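Local coordinates for extracellular solute-binding protein, family 1 (PDB 3QUF), which probably captures a solute outside the cell and hands it to a membrane-bound ABC importer, at residues P373-M379 and K407-L411; N325-E331 and S343-N347; W160-I164 and R228-A232. All coordinates share one frame; numbering follows the deposited sequence. Where two conformers were deposited one is given.

Contact 1 (P373-M379 and K407-L411)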
loop_
_atom_site.group_PDB
_atom_site.type_symbol
_atom_site.label_atom_id
_atom_site.label_comp_id
_atom_site.label_asym_id
_atom_site.label_seq_id
_atom_site.Cartn_x
_atom_site.Cartn_y
_atom_site.Cartn_z
ATOM N N PRO A 373 -4.119 2.879 -12.094
ATOM C CA PRO A 373 -5.539 3.217 -12.277
ATOM C C PRO A 373 -6.272 2.493 -13.374
ATOM O O PRO A 373 -7.487 2.673 -13.539
ATOM C CB PRO A 373 -5.510 4.728 -12.549
ATOM C CG PRO A 373 -4.187 4.966 -13.137
ATOM C CD PRO A 373 -3.268 4.041 -12.376
ATOM N N LYS A 374 -5.545 1.746 -14.184
ATOM C CA LYS A 374 -6.150 0.933 -15.237
ATOM C C LYS A 374 -5.529 -0.438 -15.155
ATOM O O LYS A 374 -4.346 -0.528 -14.874
ATOM C CB LYS A 374 -5.854 1.522 -16.605
ATOM C CG LYS A 374 -6.300 2.951 -16.781
ATOM C CD LYS A 374 -5.919 3.549 -18.139
ATOM C CE LYS A 374 -6.664 4.900 -18.313
ATOM N NZ LYS A 374 -6.194 5.730 -19.457
ATOM N N SER A 375 -6.337 -1.483 -15.378
ATOM C CA SER A 375 -5.884 -2.897 -15.525
ATOM C C SER A 375 -4.712 -3.265 -14.595
ATOM O O SER A 375 -3.600 -3.550 -15.056
ATOM C CB SER A 375 -5.517 -3.202 -16.980
ATOM O OG SER A 375 -6.582 -2.952 -17.904
ATOM N N PRO A 376 -4.935 -3.178 -13.293
ATOM C CA PRO A 376 -3.837 -3.334 -12.372
ATOM C C PRO A 376 -3.223 -4.733 -12.417
ATOM O O PRO A 376 -2.018 -4.878 -12.251
ATOM C CB PRO A 376 -4.456 -3.053 -11.004
ATOM C CG PRO A 376 -5.899 -2.808 -11.229
ATOM C CD PRO A 376 -6.155 -2.654 -12.632
ATOM N N THR A 377 -4.032 -5.753 -12.678
ATOM C CA THR A 377 -3.448 -7.077 -12.802
ATOM C C THR A 377 -2.544 -7.206 -14.010
ATOM O O THR A 377 -1.448 -7.814 -13.892
ATOM C CB THR A 377 -4.562 -8.130 -12.816
ATOM O OG1 THR A 377 -5.241 -8.047 -11.561
ATOM C CG2 THR A 377 -3.969 -9.490 -12.982
ATOM N N VAL A 378 -2.950 -6.633 -15.152
ATOM C CA VAL A 378 -2.192 -6.668 -16.358
ATOM C C VAL A 378 -0.847 -5.967 -16.157
ATOM O O VAL A 378 0.197 -6.474 -16.575
ATOM C CB VAL A 378 -2.933 -6.046 -17.560
ATOM C CG1 VAL A 378 -2.052 -5.908 -18.780
ATOM C CG2 VAL A 378 -4.190 -6.871 -17.930
HETATM N N MSE A 379 -0.894 -4.801 -15.528
HETATM C CA MSE A 379 0.304 -3.994 -15.353
HETATM C C MSE A 379 1.251 -4.586 -14.304
HETATM O O MSE A 379 2.457 -4.604 -14.517
HETATM C CB MSE A 379 -0.054 -2.566 -14.995
HETATM C CG MSE A 379 -0.594 -1.776 -16.125
HETATM SE SE MSE A 379 0.436 -1.709 -17.757
HETATM C CE MSE A 379 2.101 -0.993 -17.144
ATOM N N LYS A 407 2.970 -1.640 -22.945
ATOM C CA LYS A 407 1.809 -2.273 -22.347
ATOM C C LYS A 407 0.713 -1.261 -21.936
ATOM O O LYS A 407 -0.460 -1.416 -22.248
ATOM C CB LYS A 407 2.254 -3.100 -21.125
ATOM C CG LYS A 407 1.217 -4.022 -20.589
ATOM C CD LYS A 407 0.790 -5.005 -21.654
ATOM C CE LYS A 407 0.602 -6.392 -21.126
ATOM N NZ LYS A 407 0.773 -7.321 -22.249
ATOM N N TRP A 408 1.106 -0.211 -21.255
ATOM C CA TRP A 408 0.199 0.852 -20.827
ATOM C C TRP A 408 -0.559 1.472 -22.002
ATOM O O TRP A 408 -1.773 1.754 -21.904
ATOM C CB TRP A 408 1.014 1.929 -20.104
ATOM C CG TRP A 408 0.171 3.025 -19.516
ATOM C CD1 TRP A 408 0.040 4.294 -19.985
ATOM C CD2 TRP A 408 -0.645 2.928 -18.373
ATOM N NE1 TRP A 408 -0.816 5.004 -19.183
ATOM C CE2 TRP A 408 -1.238 4.185 -18.174
ATOM C CE3 TRP A 408 -0.900 1.909 -17.451
ATOM C CZ2 TRP A 408 -2.111 4.429 -17.131
ATOM C CZ3 TRP A 408 -1.764 2.163 -16.405
ATOM C CH2 TRP A 408 -2.368 3.407 -16.265
ATOM N N ALA A 409 0.150 1.627 -23.108
ATOM C CA ALA A 409 -0.427 2.268 -24.313
ATOM C C ALA A 409 -1.523 1.399 -24.957
ATOM O O ALA A 409 -2.311 1.900 -25.792
ATOM C CB ALA A 409 0.647 2.579 -25.288
ATOM N N THR A 410 -1.590 0.117 -24.585
ATOM C CA THR A 410 -2.650 -0.773 -25.074
ATOM C C THR A 410 -3.851 -0.865 -24.171
ATOM O O THR A 410 -4.854 -1.440 -24.555
ATOM C CB THR A 410 -2.181 -2.212 -25.284
ATOM O OG1 THR A 410 -1.975 -2.839 -24.007
ATOM C CG2 THR A 410 -0.930 -2.262 -26.117
ATOM N N LEU A 411 -3.795 -0.310 -22.975
ATOM C CA LEU A 411 -4.947 -0.398 -22.100
ATOM C C LEU A 411 -6.034 0.602 -22.576
ATOM O O LEU A 411 -6.412 1.554 -21.854
ATOM C CB LEU A 411 -4.559 -0.154 -20.662
ATOM C CG LEU A 411 -3.353 -0.922 -20.148
ATOM C CD1 LEU A 411 -3.048 -0.365 -18.755
ATOM C CD2 LEU A 411 -3.563 -2.433 -20.134
#
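Pro373 meets Trp408 where the C-terminal helical hairpin of this solute-binding protein closes: the chain runs out along helix 376-391, returns through helix 397-408 and lays its last modelled residues against the beginning of the first helix. The Pro373 ring comes up to the rim of the indole, its CG near the indole plane and 3.9 Å from Trp408 CH2, while its backbone O accepts a hydrogen bond from Thr95 OG1. Lys374 crosses the benzo end of the indole at about a right angle. With CG opposite the carbonyl carbon (chi1 -57°) and the chain extended beyond it, CB, CG and CD all gather round Trp408 CH2, CB at 4.0 Å. Ser375 occupies the N-cap position of helix 376-391 but makes no capping bond with its side chain; its CB instead rests 3.8 Å from Leu411 CD2. Leu411 is brought there by a type I turn from Trp408, behind which Lys407 O accepts from both Thr410 N and Thr410 OG1. Within the first turn of the helix, Val378 sends CG1, anti to its own N (chi1 172°), against Lys407 CE at 3.6 Å and Leu411 CD2 at 4.0 Å. Met379, a selenomethionine, is the buried member of the group. Its CG touches Leu411 CD1, and the bent chain beyond slides past Lys407 in the opposite direction, placing SE 3.7 Å from Lys407 CG. The Trp408 ring also meets that of Trp212. In a Met-aromatic contact, SE of Met379 lies at the edge of the Trp408 ring, 88° off the ring normal and 3.9 Å from Trp408 CE3.

Contact 2 (N325-E331 and S343-N347). With SO4 (sulfate ion), chain C.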
loop_
_atom_site.group_PDB
_atom_site.type_symbol
_atom_site.label_atom_id
_atom_site.label_comp_id
_atom_site.label_asym_id
_atom_site.label_seq_id
_atom_site.Cartn_x
_atom_site.Cartn_y
_atom_site.Cartn_z
ATOM N N ASN A 325 -14.843 7.083 10.767
ATOM C CA ASN A 325 -13.872 8.146 11.112
ATOM C C ASN A 325 -14.184 8.825 12.431
ATOM O O ASN A 325 -14.409 10.037 12.492
ATOM C CB ASN A 325 -13.737 9.169 9.986
ATOM C CG ASN A 325 -12.583 10.126 10.209
ATOM O OD1 ASN A 325 -11.680 9.844 11.003
ATOM N ND2 ASN A 325 -12.671 11.299 9.630
ATOM N N SER A 326 -14.207 8.013 13.485
ATOM C CA SER A 326 -14.352 8.452 14.874
ATOM C C SER A 326 -13.371 7.619 15.714
ATOM O O SER A 326 -12.909 6.573 15.306
ATOM C CB SER A 326 -15.782 8.243 15.399
ATOM O OG SER A 326 -16.112 6.868 15.642
ATOM N N GLU A 327 -13.074 8.079 16.916
ATOM C CA GLU A 327 -12.095 7.406 17.751
ATOM C C GLU A 327 -12.512 5.942 18.015
ATOM O O GLU A 327 -11.723 5.035 17.841
ATOM C CB GLU A 327 -11.902 8.191 19.049
ATOM C CG GLU A 327 -10.705 7.741 19.852
ATOM C CD GLU A 327 -10.542 8.539 21.140
ATOM O OE1 GLU A 327 -11.396 9.412 21.465
ATOM O OE2 GLU A 327 -9.552 8.298 21.832
ATOM N N GLU A 328 -13.775 5.727 18.322
ATOM C CA GLU A 328 -14.281 4.400 18.612
ATOM C C GLU A 328 -14.233 3.524 17.376
ATOM O O GLU A 328 -13.784 2.376 17.430
ATOM C CB GLU A 328 -15.719 4.499 19.129
ATOM C CG GLU A 328 -16.298 3.194 19.532
ATOM C CD GLU A 328 -17.676 3.363 20.174
ATOM O OE1 GLU A 328 -17.721 3.983 21.258
ATOM O OE2 GLU A 328 -18.680 2.888 19.582
ATOM N N GLY A 329 -14.697 4.067 16.257
ATOM C CA GLY A 329 -14.691 3.316 14.994
ATOM C C GLY A 329 -13.312 2.933 14.527
ATOM O O GLY A 329 -13.068 1.808 14.098
ATOM N N LEU A 330 -12.403 3.897 14.590
ATOM C CA LEU A 330 -11.024 3.699 14.125
ATOM C C LEU A 330 -10.297 2.664 14.970
ATOM O O LEU A 330 -9.553 1.822 14.429
ATOM C CB LEU A 330 -10.253 5.029 14.132
ATOM C CG LEU A 330 -10.703 6.053 13.094
ATOM C CD1 LEU A 330 -10.236 7.459 13.497
ATOM C CD2 LEU A 330 -10.147 5.665 11.701
ATOM N N GLU A 331 -10.471 2.738 16.274
ATOM C CA GLU A 331 -9.811 1.772 17.161
ATOM C C GLU A 331 -10.307 0.364 16.856
ATOM O O GLU A 331 -9.502 -0.563 16.737
ATOM C CB GLU A 331 -10.037 2.118 18.631
ATOM C CG GLU A 331 -9.418 1.064 19.561
ATOM C CD GLU A 331 -9.195 1.567 20.972
ATOM O OE1 GLU A 331 -9.909 2.516 21.389
ATOM O OE2 GLU A 331 -8.282 1.009 21.659
ATOM N N SER A 343 -6.373 8.721 10.244
ATOM C CA SER A 343 -7.081 9.852 10.819
ATOM C C SER A 343 -6.460 10.274 12.132
ATOM O O SER A 343 -6.115 9.449 12.979
ATOM C CB SER A 343 -8.540 9.501 11.055
ATOM O OG SER A 343 -9.211 10.552 11.748
ATOM N N SER A 344 -6.345 11.575 12.319
ATOM C CA SER A 344 -5.821 12.118 13.581
ATOM C C SER A 344 -6.760 11.920 14.766
ATOM O O SER A 344 -6.384 12.183 15.902
ATOM C CB SER A 344 -5.505 13.603 13.417
ATOM O OG SER A 344 -6.682 14.324 13.142
ATOM N N LYS A 345 -7.959 11.387 14.524
ATOM C CA LYS A 345 -8.871 11.107 15.624
ATOM C C LYS A 345 -8.474 9.879 16.416
ATOM O O LYS A 345 -8.932 9.711 17.546
ATOM C CB LYS A 345 -10.279 10.940 15.108
ATOM C CG LYS A 345 -10.807 12.171 14.383
ATOM C CD LYS A 345 -12.219 11.951 14.004
ATOM C CE LYS A 345 -12.733 13.047 13.111
ATOM N NZ LYS A 345 -14.198 12.872 12.899
ATOM N N TYR A 346 -7.588 9.045 15.869
ATOM C CA TYR A 346 -7.083 7.915 16.621
ATOM C C TYR A 346 -5.750 7.492 16.105
ATOM O O TYR A 346 -5.576 7.342 14.925
ATOM C CB TYR A 346 -8.038 6.719 16.501
ATOM C CG TYR A 346 -7.486 5.464 17.132
ATOM C CD1 TYR A 346 -7.516 5.277 18.495
ATOM C CD2 TYR A 346 -6.912 4.488 16.358
ATOM C CE1 TYR A 346 -6.970 4.146 19.080
ATOM C CE2 TYR A 346 -6.379 3.333 16.930
ATOM C CZ TYR A 346 -6.425 3.171 18.293
ATOM O OH TYR A 346 -5.868 2.035 18.870
ATOM N N ASN A 347 -4.795 7.227 16.988
ATOM C CA ASN A 347 -3.618 6.488 16.556
ATOM C C ASN A 347 -3.125 5.565 17.628
ATOM O O ASN A 347 -3.089 5.904 18.800
ATOM C CB ASN A 347 -2.504 7.394 16.030
ATOM C CG ASN A 347 -2.404 8.697 16.780
ATOM O OD1 ASN A 347 -2.761 8.779 17.942
ATOM N ND2 ASN A 347 -1.934 9.734 16.098
HETATM S S SO4 C . -14.415 11.283 17.702
HETATM O O1 SO4 C . -13.212 10.627 17.232
HETATM O O2 SO4 C . -15.369 11.551 16.600
HETATM O O3 SO4 C . -15.069 10.474 18.735
HETATM O O4 SO4 C . -14.000 12.575 18.252
HETATM O O HOH W 1 -7.638 9.629 20.157
#
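Ser343 and Asn325 join through a side-chain hydrogen bond, Ser343 OG donating to Asn325 OD1 at 2.7 Å, in the carbonyl plane and on a lone pair. The same OG accepts from Lys345 N in an ST turn; the hydroxyl thus serves as donor and acceptor at once. A second bond reaches the Asn325 backbone: the Lys345 chain, extended beyond CG, crosses the Asn325 side chain at about a right angle and brings NZ to Asn325 O at 2.9 Å. Ser326 N-caps the following helix, its OG accepting from Gly329 N as well as bonding to Tyr323 O. At this helix start a sulfate, probably from the crystallisation liquor, takes a hydrogen bond from Glu327 N to its O1 (2.6 Å), where the helix dipole would favour an anion. A water lies 2.9 Å from Lys345 O and, in a weak contact, near Glu327 OE2.

The apolar contacts centre on Leu330 and Tyr346. Leu330 CD1 presses on Ser343 CB at 3.6 Å, and Leu330 CB on Tyr346 CB at 3.7 Å. Over one face of the Tyr346 ring, Glu331 CB makes a CH-pi contact, 3.9 Å from the centroid and 20° off the normal.

The contact thus ties the start of helix 327-337, just after helix 311-324, to the loop leaving strand 340-341, with Asn325 ND2 bonded to the backbone of Phe111 and Asp113.

Contact 3 (W160-I164 and R228-A232)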
loop_
_atom_site.group_PDB
_atom_site.type_symbol
_atom_site.label_atom_id
_atom_site.label_comp_id
_atom_site.label_asym_id
_atom_site.label_seq_id
_atom_site.Cartn_x
_atom_site.Cartn_y
_atom_site.Cartn_z
ATOM N N TRP A 160 20.633 4.693 -1.486
ATOM C CA TRP A 160 20.778 3.473 -2.260
ATOM C C TRP A 160 22.249 3.115 -2.583
ATOM O O TRP A 160 22.643 1.939 -2.534
ATOM C CB TRP A 160 19.923 3.587 -3.522
ATOM C CG TRP A 160 19.789 2.321 -4.243
ATOM C CD1 TRP A 160 20.415 1.967 -5.397
ATOM C CD2 TRP A 160 18.924 1.237 -3.910
ATOM N NE1 TRP A 160 20.034 0.697 -5.781
ATOM C CE2 TRP A 160 19.119 0.228 -4.882
ATOM C CE3 TRP A 160 18.012 1.012 -2.873
ATOM C CZ2 TRP A 160 18.431 -0.978 -4.856
ATOM C CZ3 TRP A 160 17.343 -0.191 -2.838
ATOM C CH2 TRP A 160 17.546 -1.170 -3.836
ATOM N N ASP A 161 23.060 4.119 -2.912
ATOM C CA ASP A 161 24.471 3.870 -3.198
ATOM C C ASP A 161 25.146 3.263 -1.953
ATOM O O ASP A 161 25.929 2.314 -2.060
ATOM C CB ASP A 161 25.167 5.168 -3.649
ATOM C CG ASP A 161 24.577 5.730 -4.937
ATOM O OD1 ASP A 161 23.625 5.133 -5.475
ATOM O OD2 ASP A 161 25.067 6.773 -5.423
ATOM N N GLU A 162 24.819 3.781 -0.772
ATOM C CA GLU A 162 25.349 3.225 0.489
ATOM C C GLU A 162 24.826 1.803 0.756
ATOM O O GLU A 162 25.519 0.930 1.313
ATOM C CB GLU A 162 25.006 4.154 1.668
ATOM C CG GLU A 162 25.663 5.540 1.613
ATOM C CD GLU A 162 24.917 6.629 2.421
ATOM O OE1 GLU A 162 23.764 6.415 2.845
ATOM O OE2 GLU A 162 25.506 7.714 2.650
ATOM N N PHE A 163 23.582 1.564 0.374
ATOM C CA PHE A 163 23.010 0.228 0.461
ATOM C C PHE A 163 23.748 -0.777 -0.423
ATOM O O PHE A 163 23.961 -1.937 -0.023
ATOM C CB PHE A 163 21.522 0.290 0.084
ATOM C CG PHE A 163 20.835 -1.051 -0.015
ATOM C CD1 PHE A 163 20.473 -1.742 1.120
ATOM C CD2 PHE A 163 20.463 -1.563 -1.247
ATOM C CE1 PHE A 163 19.797 -2.969 1.024
ATOM C CE2 PHE A 163 19.787 -2.765 -1.345
ATOM C CZ PHE A 163 19.462 -3.463 -0.196
ATOM N N ILE A 164 24.136 -0.350 -1.621
ATOM C CA ILE A 164 24.873 -1.226 -2.528
ATOM C C ILE A 164 26.243 -1.522 -1.895
ATOM O O ILE A 164 26.682 -2.686 -1.855
ATOM C CB ILE A 164 25.023 -0.618 -3.937
ATOM C CG1 ILE A 164 23.669 -0.616 -4.661
ATOM C CG2 ILE A 164 26.038 -1.409 -4.775
ATOM C CD1 ILE A 164 23.653 0.148 -5.987
ATOM N N ARG A 228 19.180 2.500 -11.247
ATOM C CA ARG A 228 19.774 2.402 -9.929
ATOM C C ARG A 228 19.454 1.053 -9.301
ATOM O O ARG A 228 20.305 0.427 -8.657
ATOM C CB ARG A 228 19.328 3.560 -9.047
ATOM C CG ARG A 228 19.742 4.924 -9.588
ATOM C CD ARG A 228 21.279 5.003 -9.838
ATOM N NE ARG A 228 22.031 4.638 -8.634
ATOM C CZ ARG A 228 23.176 3.945 -8.600
ATOM N NH1 ARG A 228 23.729 3.489 -9.699
ATOM N NH2 ARG A 228 23.761 3.676 -7.431
ATOM N N TRP A 229 18.246 0.572 -9.538
ATOM C CA TRP A 229 17.867 -0.768 -9.068
ATOM C C TRP A 229 18.708 -1.840 -9.791
ATOM O O TRP A 229 19.207 -2.753 -9.136
ATOM C CB TRP A 229 16.346 -0.991 -9.266
ATOM C CG TRP A 229 15.731 -2.030 -8.393
ATOM C CD1 TRP A 229 15.520 -1.956 -7.073
ATOM C CD2 TRP A 229 15.241 -3.311 -8.807
ATOM N NE1 TRP A 229 14.907 -3.106 -6.616
ATOM C CE2 TRP A 229 14.710 -3.944 -7.668
ATOM C CE3 TRP A 229 15.162 -3.964 -10.034
ATOM C CZ2 TRP A 229 14.157 -5.211 -7.700
ATOM C CZ3 TRP A 229 14.587 -5.216 -10.071
ATOM C CH2 TRP A 229 14.104 -5.833 -8.904
ATOM N N GLU A 230 18.898 -1.713 -11.107
ATOM C CA GLU A 230 19.735 -2.642 -11.896
ATOM C C GLU A 230 21.178 -2.639 -11.336
ATOM O O GLU A 230 21.834 -3.688 -11.255
ATOM C CB GLU A 230 19.715 -2.261 -13.392
ATOM C CG GLU A 230 20.556 -3.169 -14.313
ATOM C CD GLU A 230 20.630 -2.677 -15.769
ATOM O OE1 GLU A 230 20.174 -1.549 -16.063
ATOM O OE2 GLU A 230 21.164 -3.411 -16.628
ATOM N N ALA A 231 21.666 -1.463 -10.943
ATOM C CA ALA A 231 23.036 -1.341 -10.419
ATOM C C ALA A 231 23.238 -2.199 -9.169
ATOM O O ALA A 231 24.315 -2.775 -8.982
ATOM C CB ALA A 231 23.388 0.130 -10.118
ATOM N N ALA A 232 22.212 -2.292 -8.310
ATOM C CA ALA A 232 22.283 -3.173 -7.148
ATOM C C ALA A 232 22.314 -4.632 -7.584
ATOM O O ALA A 232 22.984 -5.425 -6.963
ATOM C CB ALA A 232 21.118 -2.928 -6.158
HETATM O O HOH W 2 21.439 5.844 -6.221
#
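The segments 160-164 and 228-232, of helices 160-172 and 223-234, run nearly parallel, 11° apart with their axes approaching to 10.2 Å, and they come closest in backbone terms at Ile164 and Ala232, whose CA atoms are 5.6 Å apart. Trp160 reaches across with its indole, CG anti to the backbone N (chi1 -169°). Its NE1 donates to Arg228 O at 2.9 Å, but the bond is bent: the donor sits well above the carbonyl plane instead of on a lone pair, and the acceptor is tilted from the indole plane. Arg228 O also receives a weak helical bond from Ala232 N. Farther along the indole, Trp160 CZ2 packs on Ala232 CB at 3.6 Å. The indoles of Trp160 and Trp229 lie with planes 24° apart but are slid so far that they barely overlap. Phe163 CD2 of the same helix lies over one face of the Trp160 ring, toward its rim.

This is side-by-side helix packing in one lobe of the bilobal solute-binding fold, with Leu193 of helix 188-199 touching both Trp160 and Arg228. Trp229 leaves its helix away from the 160-164 segment, yet its CD1 still touches Trp160 CZ2; its NE1 bonds to Ser189 OG and its ring meets Phe190 edge-to-face. Ile164 packs beside Trp160 on the same Ala232 CB, its CG1 at 3.8 Å, while Ile164 CD1 lies 4.1 Å from Ala231 CB.

Toward the exposed end, the bent Arg228 chain offers NH2 edge-on to Asp161, with carboxylate and guanidinium planes almost perpendicular. The resulting salt bridge is modelled with Asp161 in one of two conformers, and its very short length is doubtful. Arg228 NE donates to a water at 2.8 Å, in the guanidinium plane.

In the fold
Contacts 1 and 3 are linked by helix 376-391: their centres are 28 Å apart and their nearest atoms about 13 Å, and this helix, whose start carries contact 1, touches Trp229 of contact 3 through Gln387 and Val391 near its other end. Contact 2 lies on the opposite side of the chain's centre from both, its centre 35 Å from contact 1 and 39 Å from contact 3. In sequence they follow one another: contact 3 closes before contact 2 opens, and contact 2 before contact 1. A bound acetate, probably from the crystallisation liquor, sits about 6 Å from the Pro373 side chain of contact 1; such molecules often occupy pockets.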